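Side-chain contact in phosphonate monoester hydrolase (Ruegeria pomeroyi, PDB 4UPK), which is a hydrolase of the sulfatase family, built on the mixed alpha/beta fold of the alkaline phosphatase clan: residues Val57-Pro60 and His61-Ala64. Sequence-based numbering, arbitrary orientation.
Sequences VELP and HLRA
R63, in the first turn of a helix, reaches back along the chain and takes hold of V57 just ahead of it, a worked example of an arginine tying the incoming loop to its helix. Both terminal nitrogens meet one carbonyl oxygen end-on: NH1 lies 2.9 Å from V57 O and in the carbonyl plane, while NH2, at 3.1 Å from V57 O, stands above that plane. V57 O in turn sits close to the guanidinium plane. The side chain gets there by leaving CA with CG anti to the carbonyl carbon (chi1 -77°) and running extended from CG to NE, past L59 O. L59 supplies a floor: its CB rests over the centre of one guanidinium face, 4.0 Å from R63 CZ. A water accepts from R63 NH1 at 2.9 Å and, weakly, from L59 N. The remaining N-H groups are used too, with NE bound to L49 O and NH2 to C48 O, so the flat group is fixed in rotation by several backbone carbonyls.

L59 is the N-cap residue, and its carbonyl oxygen accepts from R63 N at 3.0 Å; A64 N to P60 O, 2.8 Å, continues the helical pattern. D321 accepts from H61 N and L62 N, which places a carboxylate at the N-terminal end of the helix, where its negative charge would probably be favoured by the helix dipole.

Helix 60-67 thus begins against the long helix 303-333, which V57 touches through L314 and T318 and which L59 and P60 meet at D321, while R63 binds back to the end of helix 46-49; strand 70-76 of the mixed sheet follows.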
loop_
_atom_site.group_PDB
_atom_site.type_symbol
_atom_site.label_atom_id
_atom_site.label_comp_id
_atom_site.label_asym_id
_atom_site.label_seq_id
_atom_site.Cartn_x
_atom_site.Cartn_y
_atom_site.Cartn_z
ATOM N N VAL A 57 -19.508 -43.266 21.187
ATOM C CA VAL A 57 -19.944 -42.461 20.047
ATOM C C VAL A 57 -19.608 -43.168 18.711
ATOM O O VAL A 57 -18.541 -43.772 18.563
ATOM C CB VAL A 57 -19.429 -40.979 20.130
ATOM C CG1 VAL A 57 -17.898 -40.883 20.096
ATOM C CG2 VAL A 57 -20.066 -40.092 19.054
ATOM N N GLU A 58 -20.535 -43.088 17.747
ATOM C CA GLU A 58 -20.368 -43.674 16.428
ATOM C C GLU A 58 -19.815 -42.645 15.488
ATOM O O GLU A 58 -20.482 -41.655 15.213
ATOM C CB GLU A 58 -21.700 -44.235 15.873
ATOM C CG GLU A 58 -22.455 -45.183 16.799
ATOM C CD GLU A 58 -21.703 -46.395 17.302
ATOM O OE1 GLU A 58 -21.085 -47.098 16.475
ATOM O OE2 GLU A 58 -21.756 -46.660 18.525
ATOM N N LEU A 59 -18.579 -42.869 14.998
ATOM C CA LEU A 59 -17.916 -41.987 14.024
ATOM C C LEU A 59 -17.376 -42.858 12.856
ATOM O O LEU A 59 -16.168 -42.829 12.581
ATOM C CB LEU A 59 -16.803 -41.144 14.687
ATOM C CG LEU A 59 -17.212 -40.213 15.847
ATOM C CD1 LEU A 59 -15.980 -39.549 16.471
ATOM C CD2 LEU A 59 -18.214 -39.129 15.390
ATOM N N PRO A 60 -18.243 -43.627 12.150
ATOM C CA PRO A 60 -17.744 -44.549 11.121
ATOM C C PRO A 60 -16.995 -43.965 9.945
ATOM O O PRO A 60 -16.067 -44.619 9.473
ATOM C CB PRO A 60 -19.009 -45.289 10.672
ATOM C CG PRO A 60 -20.111 -44.364 10.989
ATOM C CD PRO A 60 -19.704 -43.795 12.302
ATOM N N HIS A 61 -17.412 -42.792 9.439
ATOM C CA HIS A 61 -16.772 -42.187 8.271
ATOM C C HIS A 61 -15.402 -41.623 8.576
ATOM O O HIS A 61 -14.473 -41.838 7.794
ATOM C CB HIS A 61 -17.705 -41.196 7.561
ATOM C CG HIS A 61 -18.900 -41.859 6.975
ATOM N ND1 HIS A 61 -18.803 -42.637 5.846
ATOM C CD2 HIS A 61 -20.184 -41.844 7.389
ATOM C CE1 HIS A 61 -20.035 -43.053 5.589
ATOM N NE2 HIS A 61 -20.899 -42.599 6.497
ATOM N N LEU A 62 -15.255 -40.993 9.749
ATOM C CA LEU A 62 -13.968 -40.476 10.250
ATOM C C LEU A 62 -13.018 -41.642 10.595
ATOM O O LEU A 62 -11.822 -41.566 10.330
ATOM C CB LEU A 62 -14.183 -39.551 11.466
ATOM C CG LEU A 62 -14.861 -38.199 11.166
ATOM C CD1 LEU A 62 -15.430 -37.578 12.424
ATOM C CD2 LEU A 62 -13.908 -37.226 10.483
ATOM N N ARG A 63 -13.565 -42.727 11.140
ATOM C CA ARG A 63 -12.784 -43.924 11.489
ATOM C C ARG A 63 -12.412 -44.731 10.239
ATOM O O ARG A 63 -11.340 -45.339 10.207
ATOM C CB ARG A 63 -13.524 -44.782 12.528
ATOM C CG ARG A 63 -13.420 -44.206 13.930
ATOM C CD ARG A 63 -14.353 -44.855 14.938
ATOM N NE ARG A 63 -14.454 -44.044 16.155
ATOM C CZ ARG A 63 -15.480 -44.061 17.002
ATOM N NH1 ARG A 63 -16.518 -44.861 16.787
ATOM N NH2 ARG A 63 -15.479 -43.272 18.065
ATOM N N ALA A 64 -13.264 -44.688 9.188
ATOM C CA ALA A 64 -12.970 -45.358 7.919
ATOM C C ALA A 64 -11.851 -44.609 7.220
ATOM O O ALA A 64 -10.929 -45.253 6.713
ATOM C CB ALA A 64 -14.215 -45.425 7.030
HETATM O O HOH W 1 -17.797 -45.849 14.324
#